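Local coordinates for aminopeptidase N family protein (Idiomarina loihiensis L2TR, PDB 4FGM), which binds zinc and probably acts as an aminopeptidase of the M61 family, trimming residues from the N termini of peptides, at residues K534-L537 with E538-P542; K65-S68 with K69-Q73; D315-L318 with H319-G322; H410-K414 with T415-T419; A358-K361 with F362-N366. All blocks are in the same frame, centred on the assembly; numbering follows the deposited sequence.

Contact 1: residues K534-L537 with E538-P542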
loop_
_atom_site.group_PDB
_atom_site.type_symbol
_atom_site.label_atom_id
_atom_site.label_comp_id
_atom_site.label_asym_id
_atom_site.label_seq_id
_atom_site.Cartn_x
_atom_site.Cartn_y
_atom_site.Cartn_z
ATOM N N LYS A 534 8.111 -24.962 19.452
ATOM C CA LYS A 534 7.490 -24.417 20.660
ATOM C C LYS A 534 7.596 -25.370 21.870
ATOM O O LYS A 534 7.760 -24.921 23.005
ATOM C CB LYS A 534 6.039 -24.053 20.362
ATOM C CG LYS A 534 5.926 -23.109 19.170
ATOM C CD LYS A 534 4.490 -22.700 18.885
ATOM C CE LYS A 534 3.940 -21.792 19.976
ATOM N NZ LYS A 534 2.505 -21.463 19.752
ATOM N N ARG A 535 7.508 -26.677 21.626
ATOM C CA ARG A 535 7.643 -27.670 22.695
ATOM C C ARG A 535 9.040 -27.505 23.279
ATOM O O ARG A 535 9.217 -27.358 24.489
ATOM C CB ARG A 535 7.510 -29.097 22.141
ATOM C CG ARG A 535 6.087 -29.589 21.926
ATOM C CD ARG A 535 6.003 -30.530 20.718
ATOM N NE ARG A 535 7.256 -31.249 20.475
ATOM C CZ ARG A 535 7.444 -32.109 19.475
ATOM N NH1 ARG A 535 6.459 -32.364 18.620
ATOM N NH2 ARG A 535 8.618 -32.713 19.323
ATOM N N ILE A 536 10.032 -27.529 22.394
ATOM C CA ILE A 536 11.433 -27.387 22.779
ATOM C C ILE A 536 11.692 -26.122 23.604
ATOM O O ILE A 536 12.401 -26.169 24.609
ATOM C CB ILE A 536 12.351 -27.377 21.524
ATOM C CG1 ILE A 536 12.294 -28.739 20.827
ATOM C CG2 ILE A 536 13.785 -27.047 21.910
ATOM C CD1 ILE A 536 12.980 -28.772 19.475
ATOM N N LEU A 537 11.106 -24.999 23.201
ATOM C CA LEU A 537 11.332 -23.750 23.923
ATOM C C LEU A 537 10.589 -23.550 25.237
ATOM O O LEU A 537 10.957 -22.682 26.016
ATOM C CB LEU A 537 11.076 -22.569 22.999
ATOM C CG LEU A 537 12.320 -22.189 22.198
ATOM C CD1 LEU A 537 12.964 -23.424 21.603
ATOM C CD2 LEU A 537 11.931 -21.208 21.113
ATOM N N GLU A 538 9.558 -24.345 25.497
ATOM C CA GLU A 538 8.809 -24.225 26.753
ATOM C C GLU A 538 9.605 -24.932 27.861
ATOM O O GLU A 538 9.118 -25.125 28.967
ATOM C CB GLU A 538 7.419 -24.879 26.609
ATOM C CG GLU A 538 7.331 -26.294 27.171
ATOM C CD GLU A 538 6.552 -27.262 26.290
ATOM O OE1 GLU A 538 7.047 -28.396 26.075
ATOM O OE2 GLU A 538 5.445 -26.905 25.826
ATOM N N ARG A 539 10.837 -25.308 27.552
ATOM C CA ARG A 539 11.682 -26.010 28.505
ATOM C C ARG A 539 12.792 -25.156 29.042
ATOM O O ARG A 539 13.577 -25.602 29.871
ATOM C CB ARG A 539 12.301 -27.233 27.840
ATOM C CG ARG A 539 11.340 -28.363 27.675
ATOM C CD ARG A 539 11.743 -29.211 26.525
ATOM N NE ARG A 539 10.762 -30.251 26.269
ATOM C CZ ARG A 539 10.682 -30.909 25.121
ATOM N NH1 ARG A 539 11.527 -30.628 24.141
ATOM N NH2 ARG A 539 9.756 -31.838 24.947
ATOM N N TYR A 540 12.858 -23.924 28.574
ATOM C CA TYR A 540 13.923 -23.046 29.002
ATOM C C TYR A 540 13.450 -21.778 29.671
ATOM O O TYR A 540 12.309 -21.363 29.509
ATOM C CB TYR A 540 14.775 -22.690 27.788
ATOM C CG TYR A 540 15.242 -23.912 27.054
ATOM C CD1 TYR A 540 16.200 -24.749 27.611
ATOM C CD2 TYR A 540 14.695 -24.259 25.826
ATOM C CE1 TYR A 540 16.603 -25.894 26.967
ATOM C CE2 TYR A 540 15.093 -25.410 25.171
ATOM C CZ TYR A 540 16.047 -26.223 25.746
ATOM O OH TYR A 540 16.449 -27.369 25.100
ATOM N N ILE A 541 14.355 -21.180 30.438
ATOM C CA ILE A 541 14.097 -19.918 31.107
ATOM C C ILE A 541 15.343 -19.071 30.869
ATOM O O ILE A 541 16.409 -19.593 30.559
ATOM C CB ILE A 541 13.862 -20.086 32.637
ATOM C CG1 ILE A 541 15.113 -20.644 33.312
ATOM C CG2 ILE A 541 12.661 -20.994 32.880
ATOM C CD1 ILE A 541 15.011 -20.669 34.822
ATOM N N PRO A 542 15.220 -17.748 30.990
ATOM C CA PRO A 542 16.387 -16.890 30.768
ATOM C C PRO A 542 17.613 -17.378 31.546
ATOM O O PRO A 542 17.514 -17.739 32.717
ATOM C CB PRO A 542 15.894 -15.520 31.232
ATOM C CG PRO A 542 14.439 -15.559 30.864
ATOM C CD PRO A 542 14.022 -16.951 31.308
HETATM O O HOH W 1 10.521 -32.594 21.767
#
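I536 and Y540 lie side by side at the C-terminal end of helix 533-537 and point the same way: CG2 of I536 sits in the plane of the Y540 ring, at its edge, 3.9 Å from CE2 of Y540. The first torsion of Y540, with CG anti to the carbonyl carbon (chi1 -53°), sets the ring's edge against the helix end; its phenol OH hydrogen-bonds D524 while W563 stacks on the ring. Over the centre of one ring face comes CB of the next residue back, R539. Were the tyrosine an alanine, D524 would probably lose its phenol partner and W563 the ring it stacks on. R539 is extended from CG to NE and crosses I536 obliquely, its NH1 coming within 3.5 Å of CA of I536. The carbonyl O of R535 stands over one face of this guanidinium, offset toward the rim. A water bridges the two arginines, accepting from NH2 of R535 at 3.1 Å and from NH1 of R539 at 3.2 Å. N of E538 is bonded to O of R535 at 3.2 Å. A weak bond from N of Y540 to O of L537 closes a type I beta turn, the unwinding of a short surface helix into the loop before strand 545-552.

Contact 2: residues K65-S68 with K69-Q73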
loop_
_atom_site.group_PDB
_atom_site.type_symbol
_atom_site.label_atom_id
_atom_site.label_comp_id
_atom_site.label_asym_id
_atom_site.label_seq_id
_atom_site.Cartn_x
_atom_site.Cartn_y
_atom_site.Cartn_z
ATOM N N LYS A 65 15.687 6.359 -32.758
ATOM C CA LYS A 65 16.767 5.755 -31.982
ATOM C C LYS A 65 16.481 5.923 -30.500
ATOM O O LYS A 65 15.873 6.915 -30.084
ATOM C CB LYS A 65 18.124 6.398 -32.307
ATOM C CG LYS A 65 18.236 7.855 -31.898
ATOM C CD LYS A 65 19.647 8.229 -31.438
ATOM C CE LYS A 65 20.555 8.679 -32.574
ATOM N NZ LYS A 65 20.841 7.599 -33.559
ATOM N N GLN A 66 16.902 4.942 -29.706
ATOM C CA GLN A 66 16.703 5.013 -28.267
ATOM C C GLN A 66 17.929 5.740 -27.720
ATOM O O GLN A 66 19.058 5.301 -27.935
ATOM C CB GLN A 66 16.593 3.604 -27.679
ATOM C CG GLN A 66 16.121 3.581 -26.239
ATOM C CD GLN A 66 15.601 2.220 -25.807
ATOM O OE1 GLN A 66 15.586 1.263 -26.584
ATOM N NE2 GLN A 66 15.171 2.130 -24.559
ATOM N N ILE A 67 17.720 6.853 -27.028
ATOM C CA ILE A 67 18.858 7.605 -26.517
ATOM C C ILE A 67 19.170 7.407 -25.041
ATOM O O ILE A 67 20.224 7.831 -24.571
ATOM C CB ILE A 67 18.724 9.118 -26.829
ATOM C CG1 ILE A 67 17.436 9.678 -26.238
ATOM C CG2 ILE A 67 18.750 9.332 -28.341
ATOM C CD1 ILE A 67 17.385 11.186 -26.245
ATOM N N SER A 68 18.259 6.770 -24.313
ATOM C CA SER A 68 18.490 6.464 -22.899
ATOM C C SER A 68 17.645 5.244 -22.530
ATOM O O SER A 68 16.987 4.660 -23.391
ATOM C CB SER A 68 18.132 7.654 -22.001
ATOM O OG SER A 68 16.733 7.763 -21.816
ATOM N N LYS A 69 17.644 4.864 -21.258
ATOM C CA LYS A 69 16.878 3.696 -20.842
ATOM C C LYS A 69 15.381 3.821 -21.064
ATOM O O LYS A 69 14.700 2.813 -21.241
ATOM C CB LYS A 69 17.129 3.388 -19.370
ATOM C CG LYS A 69 16.512 4.386 -18.398
ATOM C CD LYS A 69 16.844 4.002 -16.957
ATOM C CE LYS A 69 16.202 4.944 -15.967
ATOM N NZ LYS A 69 16.437 4.513 -14.567
ATOM N N ASN A 70 14.870 5.048 -21.069
ATOM C CA ASN A 70 13.436 5.258 -21.233
ATOM C C ASN A 70 13.082 6.383 -22.211
ATOM O O ASN A 70 11.983 6.933 -22.148
ATOM C CB ASN A 70 12.842 5.607 -19.879
ATOM C CG ASN A 70 13.161 7.025 -19.476
ATOM O OD1 ASN A 70 14.267 7.509 -19.718
ATOM N ND2 ASN A 70 12.203 7.702 -18.861
ATOM N N ARG A 71 13.991 6.729 -23.113
ATOM C CA ARG A 71 13.717 7.822 -24.034
ATOM C C ARG A 71 14.124 7.537 -25.473
ATOM O O ARG A 71 15.217 7.023 -25.737
ATOM C CB ARG A 71 14.409 9.098 -23.526
ATOM C CG ARG A 71 14.027 10.390 -24.258
ATOM C CD ARG A 71 14.588 11.621 -23.543
ATOM N NE ARG A 71 13.942 11.851 -22.253
ATOM C CZ ARG A 71 12.912 12.666 -22.065
ATOM N NH1 ARG A 71 12.409 13.346 -23.081
ATOM N NH2 ARG A 71 12.367 12.778 -20.864
ATOM N N TRP A 72 13.224 7.869 -26.397
ATOM C CA TRP A 72 13.469 7.676 -27.820
ATOM C C TRP A 72 13.413 9.013 -28.553
ATOM O O TRP A 72 12.740 9.949 -28.104
ATOM C CB TRP A 72 12.422 6.729 -28.418
ATOM C CG TRP A 72 12.597 5.293 -28.042
ATOM C CD1 TRP A 72 13.202 4.320 -28.779
ATOM C CD2 TRP A 72 12.172 4.672 -26.828
ATOM N NE1 TRP A 72 13.179 3.125 -28.100
ATOM C CE2 TRP A 72 12.551 3.314 -26.898
ATOM C CE3 TRP A 72 11.504 5.130 -25.686
ATOM C CZ2 TRP A 72 12.288 2.409 -25.869
ATOM C CZ3 TRP A 72 11.241 4.231 -24.662
ATOM C CH2 TRP A 72 11.632 2.884 -24.763
ATOM N N GLN A 73 14.120 9.097 -29.679
ATOM C CA GLN A 73 14.133 10.314 -30.488
ATOM C C GLN A 73 13.763 9.969 -31.931
ATOM O O GLN A 73 14.390 9.104 -32.555
ATOM C CB GLN A 73 15.508 10.976 -30.444
ATOM C CG GLN A 73 15.540 12.356 -31.086
ATOM C CD GLN A 73 16.882 13.050 -30.923
ATOM O OE1 GLN A 73 17.908 12.578 -31.419
ATOM N NE2 GLN A 73 16.880 14.178 -30.226
HETATM O O HOH W 2 15.675 10.313 -20.442
#
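Q66 and W72 stack across a beta hairpin, strand 60-68 folding back onto strand 71-74 in the N-terminal domain of the M61 family. They form an antiparallel non-hydrogen-bonded pair, and both side chains leave the same face. From CB outward, Q66 runs along the indole. CB of Q66 lies 3.5 Å from NE1 of W72. CG is anti to the backbone N (chi1 -169°), with the chain extended beyond it, and sits over the five-membered ring, 3.7 Å from its centroid, as a CH-pi contact. CD of Q66 comes next, 3.3 Å from CZ2 of W72, and the amide lies over the ring system, 29° from the indole plane. At the tip NE2 reaches the six-membered ring and makes a weak hydrogen bond to the carbonyl O of S68.

The neighbouring hydrogen-bonded pair, K65 and Q73, is joined by two fairly straight backbone bonds, and N of I67 is bonded to O of R71. On the other side of the hairpin from W72, I67 crosses the aliphatic part of R71, CD1 of I67 against CD of R71 at 3.9 Å. The guanidinium beyond is claimed by E116, E30 and E295, while K69 at the turn pairs with D45. One water links the strands at the turn end: it lies at the edge of the R71 guanidinium, in its plane, accepting from NE of R71 at 2.9 Å and standing 3.1 Å from OG of S68.

Contact 3: residues D315-L318 with H319-G322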
loop_
_atom_site.group_PDB
_atom_site.type_symbol
_atom_site.label_atom_id
_atom_site.label_comp_id
_atom_site.label_asym_id
_atom_site.label_seq_id
_atom_site.Cartn_x
_atom_site.Cartn_y
_atom_site.Cartn_z
ATOM N N ASP A 315 -8.360 1.429 9.431
ATOM C CA ASP A 315 -8.904 0.541 10.455
ATOM C C ASP A 315 -9.959 1.249 11.311
ATOM O O ASP A 315 -11.040 0.711 11.557
ATOM C CB ASP A 315 -7.793 0.014 11.373
ATOM C CG ASP A 315 -6.817 -0.895 10.653
ATOM O OD1 ASP A 315 -7.277 -1.729 9.848
ATOM O OD2 ASP A 315 -5.597 -0.789 10.905
ATOM N N TYR A 316 -9.640 2.461 11.756
ATOM C CA TYR A 316 -10.544 3.225 12.604
ATOM C C TYR A 316 -11.922 3.440 11.970
ATOM O O TYR A 316 -12.951 3.209 12.612
ATOM C CB TYR A 316 -9.903 4.569 12.959
ATOM C CG TYR A 316 -10.740 5.407 13.896
ATOM C CD1 TYR A 316 -11.122 4.917 15.149
ATOM C CD2 TYR A 316 -11.181 6.678 13.522
ATOM C CE1 TYR A 316 -11.928 5.669 16.000
ATOM C CE2 TYR A 316 -11.985 7.440 14.366
ATOM C CZ TYR A 316 -12.358 6.932 15.603
ATOM O OH TYR A 316 -13.163 7.684 16.432
ATOM N N LEU A 317 -11.947 3.872 10.713
ATOM C CA LEU A 317 -13.216 4.102 10.021
ATOM C C LEU A 317 -14.030 2.815 9.885
ATOM O O LEU A 317 -15.244 2.853 9.688
ATOM C CB LEU A 317 -12.961 4.718 8.641
ATOM C CG LEU A 317 -12.381 6.135 8.679
ATOM C CD1 LEU A 317 -12.328 6.690 7.262
ATOM C CD2 LEU A 317 -13.249 7.034 9.576
ATOM N N LEU A 318 -13.352 1.674 9.990
ATOM C CA LEU A 318 -14.016 0.380 9.898
ATOM C C LEU A 318 -14.869 0.167 11.151
ATOM O O LEU A 318 -15.928 -0.470 11.104
ATOM C CB LEU A 318 -12.967 -0.727 9.762
ATOM C CG LEU A 318 -13.026 -1.637 8.527
ATOM C CD1 LEU A 318 -13.142 -0.832 7.237
ATOM C CD2 LEU A 318 -11.773 -2.481 8.498
ATOM N N HIS A 319 -14.403 0.707 12.273
ATOM C CA HIS A 319 -15.135 0.598 13.535
ATOM C C HIS A 319 -16.180 1.701 13.595
ATOM O O HIS A 319 -17.303 1.490 14.057
ATOM C CB HIS A 319 -14.196 0.753 14.731
ATOM C CG HIS A 319 -14.911 0.962 16.031
ATOM N ND1 HIS A 319 -15.700 -0.007 16.610
ATOM C CD2 HIS A 319 -14.987 2.046 16.839
ATOM C CE1 HIS A 319 -16.236 0.471 17.722
ATOM N NE2 HIS A 319 -15.820 1.713 17.882
ATOM N N THR A 320 -15.790 2.877 13.117
ATOM C CA THR A 320 -16.654 4.050 13.104
ATOM C C THR A 320 -17.890 3.863 12.230
ATOM O O THR A 320 -18.943 4.437 12.498
ATOM C CB THR A 320 -15.862 5.284 12.638
ATOM O OG1 THR A 320 -15.800 6.228 13.706
ATOM C CG2 THR A 320 -16.499 5.924 11.434
ATOM N N SER A 321 -17.759 3.058 11.184
ATOM C CA SER A 321 -18.873 2.800 10.291
ATOM C C SER A 321 -19.655 1.598 10.790
ATOM O O SER A 321 -20.657 1.205 10.193
ATOM C CB SER A 321 -18.359 2.542 8.877
ATOM O OG SER A 321 -17.368 1.531 8.898
ATOM N N GLY A 322 -19.186 1.012 11.885
ATOM C CA GLY A 322 -19.868 -0.136 12.456
ATOM C C GLY A 322 -19.608 -1.486 11.812
ATOM O O GLY A 322 -20.414 -2.395 11.958
#
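Y316 and L317 each offer a carbonyl O to two donors of the following turn, where helix 308-320 runs out. O of Y316 takes both N of T320 and N of H319, each at 2.9 Å. At G322 phi turns positive (80°), and the chain leaves the helix in a Schellman motif. S321 supplies the second double grip: its OG donates to O of L317 at 2.6 Å, in the carbonyl plane, while its own N binds the same oxygen at 2.9 Å. A chi1 of 53°, with OG between the backbone N and the carbonyl carbon, folds the hydroxyl back to that oxygen. A valine here would probably leave O of L317 with the backbone N alone and the last turn less firmly held.

Among the side chains, CD2 of L317 runs alongside CG2 of T320 at 3.9 Å, and OG1 of T320 lies obliquely off the Y316 ring, 4.0 Å from CZ of Y316. L317 and L318 face helix 262-277, which carries two of the zinc histidines, H273 and H277, whereas the Y316 hydroxyl bonds to O of W584. The chemistry is thus that of a helix end where two carbonyls of the last turns, those of Y316 and L317, are each held by two donors: one by paired amides, the other by an amide and a hydroxyl.

Contact 4: residues H410-K414 with T415-T419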
loop_
_atom_site.group_PDB
_atom_site.type_symbol
_atom_site.label_atom_id
_atom_site.label_comp_id
_atom_site.label_asym_id
_atom_site.label_seq_id
_atom_site.Cartn_x
_atom_site.Cartn_y
_atom_site.Cartn_z
ATOM N N HIS A 410 -10.325 20.615 2.189
ATOM C CA HIS A 410 -10.996 21.730 1.518
ATOM C C HIS A 410 -10.049 22.900 1.273
ATOM O O HIS A 410 -10.168 23.610 0.274
ATOM C CB HIS A 410 -12.191 22.200 2.340
ATOM C CG HIS A 410 -13.391 21.312 2.219
ATOM N ND1 HIS A 410 -14.171 21.270 1.085
ATOM C CD2 HIS A 410 -13.936 20.426 3.086
ATOM C CE1 HIS A 410 -15.147 20.397 1.256
ATOM N NE2 HIS A 410 -15.026 19.870 2.462
ATOM N N GLU A 411 -9.095 23.087 2.177
ATOM C CA GLU A 411 -8.143 24.178 2.046
ATOM C C GLU A 411 -7.040 23.931 1.029
ATOM O O GLU A 411 -6.822 24.740 0.129
ATOM C CB GLU A 411 -7.490 24.484 3.394
ATOM C CG GLU A 411 -8.294 25.393 4.296
ATOM C CD GLU A 411 -7.471 25.922 5.458
ATOM O OE1 GLU A 411 -6.348 26.424 5.218
ATOM O OE2 GLU A 411 -7.950 25.840 6.609
ATOM N N PHE A 412 -6.349 22.807 1.169
ATOM C CA PHE A 412 -5.228 22.507 0.293
ATOM C C PHE A 412 -5.455 21.414 -0.736
ATOM O O PHE A 412 -4.705 21.322 -1.707
ATOM C CB PHE A 412 -4.017 22.156 1.157
ATOM C CG PHE A 412 -3.704 23.191 2.200
ATOM C CD1 PHE A 412 -3.122 24.405 1.840
ATOM C CD2 PHE A 412 -4.021 22.967 3.537
ATOM C CE1 PHE A 412 -2.855 25.378 2.795
ATOM C CE2 PHE A 412 -3.758 23.940 4.504
ATOM C CZ PHE A 412 -3.175 25.148 4.130
ATOM N N GLY A 413 -6.480 20.592 -0.526
ATOM C CA GLY A 413 -6.756 19.509 -1.453
ATOM C C GLY A 413 -7.694 19.873 -2.586
ATOM O O GLY A 413 -7.311 19.857 -3.754
ATOM N N LYS A 414 -8.932 20.205 -2.241
ATOM C CA LYS A 414 -9.926 20.571 -3.239
ATOM C C LYS A 414 -9.416 21.699 -4.137
ATOM O O LYS A 414 -9.840 21.832 -5.284
ATOM C CB LYS A 414 -11.224 21.023 -2.559
ATOM C CG LYS A 414 -12.388 21.099 -3.525
ATOM C CD LYS A 414 -13.327 22.265 -3.254
ATOM C CE LYS A 414 -14.248 22.018 -2.079
ATOM N NZ LYS A 414 -15.499 22.830 -2.209
ATOM N N THR A 415 -8.498 22.498 -3.606
ATOM C CA THR A 415 -7.932 23.633 -4.325
ATOM C C THR A 415 -6.664 23.316 -5.111
ATOM O O THR A 415 -6.189 24.156 -5.875
ATOM C CB THR A 415 -7.595 24.768 -3.351
ATOM O OG1 THR A 415 -6.640 24.292 -2.392
ATOM C CG2 THR A 415 -8.852 25.245 -2.623
ATOM N N SER A 416 -6.113 22.119 -4.916
ATOM C CA SER A 416 -4.887 21.708 -5.603
ATOM C C SER A 416 -3.686 22.568 -5.208
ATOM O O SER A 416 -2.693 22.640 -5.935
ATOM C CB SER A 416 -5.072 21.771 -7.123
ATOM O OG SER A 416 -6.043 20.838 -7.565
ATOM N N ILE A 417 -3.786 23.213 -4.053
ATOM C CA ILE A 417 -2.724 24.070 -3.547
ATOM C C ILE A 417 -1.476 23.277 -3.179
ATOM O O ILE A 417 -0.358 23.686 -3.483
ATOM C CB ILE A 417 -3.204 24.859 -2.299
ATOM C CG1 ILE A 417 -4.278 25.863 -2.711
ATOM C CG2 ILE A 417 -2.031 25.554 -1.622
ATOM C CD1 ILE A 417 -3.905 26.689 -3.929
ATOM N N GLY A 418 -1.677 22.146 -2.513
ATOM C CA GLY A 418 -0.557 21.320 -2.104
ATOM C C GLY A 418 -0.053 21.679 -0.719
ATOM O O GLY A 418 -0.229 22.809 -0.256
ATOM N N THR A 419 0.577 20.717 -0.056
ATOM C CA THR A 419 1.109 20.935 1.282
ATOM C C THR A 419 2.630 20.926 1.283
ATOM O O THR A 419 3.250 20.091 0.624
ATOM C CB THR A 419 0.629 19.842 2.265
ATOM O OG1 THR A 419 1.039 18.552 1.789
ATOM C CG2 THR A 419 -0.877 19.880 2.413
#
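F412 and I417 meet where helix 401-413, widened to a pi-type turn, gives way to the loop leading to helix 423-429. The close-packed part centres on F412. CG2 of I417 lies at the edge of its ring, in the plane, 3.8 Å from CD1 of F412, the two side chains crossing at a slant. CB of F412 also meets CG2 of T419 at 4.1 Å. With CG anti to the carbonyl carbon (chi1 -53°), the F412 ring swings toward L284, which T419 touches as well, while the T419 hydroxyl bonds to Y306 and Q302.

The solvent side is made of K414, T415 and S416. A type I beta turn from G413 to S416 is closed by N of S416 on O of G413 at 2.8 Å, and S416 then takes a positive phi (64°). CG2 of T415 rests 3.6 Å from O of H410, back over the helix end. K414 sends its amine away to a salt bridge with E217, its CE passing at the edge of the H410 ring. The loop's return is fixed by a backbone bond that is nearly straight: N of G418 donates to O of F412 at 3.2 Å, the N-H pointing at the oxygen with an angle of 177°.

Contact 5: residues A358-K361 with F362-N366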
loop_
_atom_site.group_PDB
_atom_site.type_symbol
_atom_site.label_atom_id
_atom_site.label_comp_id
_atom_site.label_asym_id
_atom_site.label_seq_id
_atom_site.Cartn_x
_atom_site.Cartn_y
_atom_site.Cartn_z
ATOM N N ALA A 358 12.253 6.874 1.143
ATOM C CA ALA A 358 11.385 5.751 0.809
ATOM C C ALA A 358 11.969 4.960 -0.358
ATOM O O ALA A 358 11.932 3.725 -0.361
ATOM C CB ALA A 358 9.991 6.242 0.464
ATOM N N TRP A 359 12.530 5.685 -1.324
ATOM C CA TRP A 359 13.118 5.104 -2.529
ATOM C C TRP A 359 14.201 4.059 -2.302
ATOM O O TRP A 359 14.402 3.178 -3.135
ATOM C CB TRP A 359 13.694 6.212 -3.412
ATOM C CG TRP A 359 12.732 7.313 -3.660
ATOM C CD1 TRP A 359 12.538 8.421 -2.884
ATOM C CD2 TRP A 359 11.769 7.384 -4.715
ATOM N NE1 TRP A 359 11.509 9.177 -3.390
ATOM C CE2 TRP A 359 11.019 8.566 -4.512
ATOM C CE3 TRP A 359 11.466 6.563 -5.812
ATOM C CZ2 TRP A 359 9.974 8.949 -5.370
ATOM C CZ3 TRP A 359 10.427 6.944 -6.668
ATOM C CH2 TRP A 359 9.695 8.132 -6.438
ATOM N N THR A 360 14.905 4.159 -1.183
ATOM C CA THR A 360 15.972 3.219 -0.884
ATOM C C THR A 360 15.770 2.487 0.440
ATOM O O THR A 360 15.553 1.273 0.470
ATOM C CB THR A 360 17.324 3.941 -0.838
ATOM O OG1 THR A 360 17.237 5.047 0.071
ATOM C CG2 THR A 360 17.702 4.453 -2.219
ATOM N N LYS A 361 15.840 3.234 1.533
ATOM C CA LYS A 361 15.688 2.656 2.859
ATOM C C LYS A 361 14.421 1.841 3.065
ATOM O O LYS A 361 14.467 0.763 3.649
ATOM C CB LYS A 361 15.757 3.753 3.914
ATOM C CG LYS A 361 17.146 4.312 4.097
ATOM C CD LYS A 361 18.040 3.347 4.846
ATOM C CE LYS A 361 19.379 4.001 5.167
ATOM N NZ LYS A 361 20.226 3.136 6.032
ATOM N N PHE A 362 13.290 2.339 2.586
ATOM C CA PHE A 362 12.042 1.616 2.782
ATOM C C PHE A 362 11.703 0.616 1.684
ATOM O O PHE A 362 11.552 -0.566 1.960
ATOM C CB PHE A 362 10.886 2.606 2.966
ATOM C CG PHE A 362 9.646 1.984 3.537
ATOM C CD1 PHE A 362 8.649 1.485 2.701
ATOM C CD2 PHE A 362 9.486 1.868 4.917
ATOM C CE1 PHE A 362 7.505 0.880 3.233
ATOM C CE2 PHE A 362 8.348 1.263 5.463
ATOM C CZ PHE A 362 7.356 0.769 4.620
ATOM N N TYR A 363 11.593 1.076 0.443
ATOM C CA TYR A 363 11.247 0.178 -0.662
ATOM C C TYR A 363 12.317 -0.841 -1.047
ATOM O O TYR A 363 12.031 -1.807 -1.741
ATOM C CB TYR A 363 10.834 0.978 -1.905
ATOM C CG TYR A 363 9.389 1.420 -1.871
ATOM C CD1 TYR A 363 9.008 2.590 -1.216
ATOM C CD2 TYR A 363 8.394 0.645 -2.470
ATOM C CE1 TYR A 363 7.672 2.974 -1.160
ATOM C CE2 TYR A 363 7.062 1.017 -2.421
ATOM C CZ TYR A 363 6.701 2.184 -1.766
ATOM O OH TYR A 363 5.373 2.556 -1.730
ATOM N N GLN A 364 13.548 -0.621 -0.611
ATOM C CA GLN A 364 14.624 -1.556 -0.905
ATOM C C GLN A 364 15.138 -2.115 0.422
ATOM O O GLN A 364 16.285 -2.547 0.525
ATOM C CB GLN A 364 15.754 -0.852 -1.665
ATOM C CG GLN A 364 15.370 -0.386 -3.065
ATOM C CD GLN A 364 16.511 0.307 -3.794
ATOM O OE1 GLN A 364 17.584 -0.273 -3.987
ATOM N NE2 GLN A 364 16.284 1.553 -4.204
ATOM N N GLN A 365 14.272 -2.097 1.434
ATOM C CA GLN A 365 14.615 -2.604 2.756
ATOM C C GLN A 365 14.863 -4.103 2.686
ATOM O O GLN A 365 14.412 -4.774 1.756
ATOM C CB GLN A 365 13.487 -2.322 3.766
ATOM C CG GLN A 365 12.130 -2.975 3.440
ATOM C CD GLN A 365 11.070 -2.721 4.520
ATOM O OE1 GLN A 365 10.848 -3.556 5.397
ATOM N NE2 GLN A 365 10.425 -1.554 4.466
ATOM N N ASN A 366 15.589 -4.617 3.674
ATOM C CA ASN A 366 15.880 -6.036 3.749
ATOM C C ASN A 366 15.680 -6.573 5.170
ATOM O O ASN A 366 14.922 -6.007 5.962
ATOM C CB ASN A 366 17.308 -6.322 3.262
ATOM C CG ASN A 366 18.352 -5.489 3.976
ATOM O OD1 ASN A 366 18.252 -5.245 5.178
ATOM N ND2 ASN A 366 19.372 -5.066 3.243
#
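Q364 turns back on W359 and T360 through a chi1 of -67°, which sets CG anti to the carbonyl carbon, and through a chi2 near 180° that keeps the chain extended. Together they carry NE2 of Q364 to O of W359, a hydrogen bond of 2.7 Å in which the donor is tilted slightly from the carbonyl plane. On the way the amide passes across T360, NE2 of Q364 3.8 Å from CG2 of T360. The backbone N of Q364 adds a bond to O of T360 at 3.0 Å.

Y363, one residue earlier, is held by its N, which donates to O of A358 at 2.8 Å, the i+5 spacing of a pi-type turn. The same oxygen lies at the edge of the Y363 ring, in its plane, with CD1 of Y363 4.1 Å from CB of A358. Y376 packs against both residues.

Y363 touches the bound maleic acid, its side chain about 7 Å from the zinc ion. The bond from its N and the ring edge against that oxygen are consistent with a set position for this pocket-lining ring.

From the N terminus, contact 2 comes first and closes the hairpin between strands 60-68 and 71-74 in the N-terminal domain. Contact 3 follows in the M61 peptidase region, ending helix 308-320 before helix 326-342. Contact 5, in the same region, takes helix 358-362 into the loop before helix 369-372, contributing Y363 to the maleic acid pocket. Contact 4 leads from helix 401-413 toward helix 423-429, and contact 1 ends helix 533-537 ahead of strand 545-552. All five are local and in series; none nests or crosses. Contacts 2 and 5 approach to about 10 Å between nearest atoms, whereas the centres of contacts 1 and 2 stand 61 Å apart.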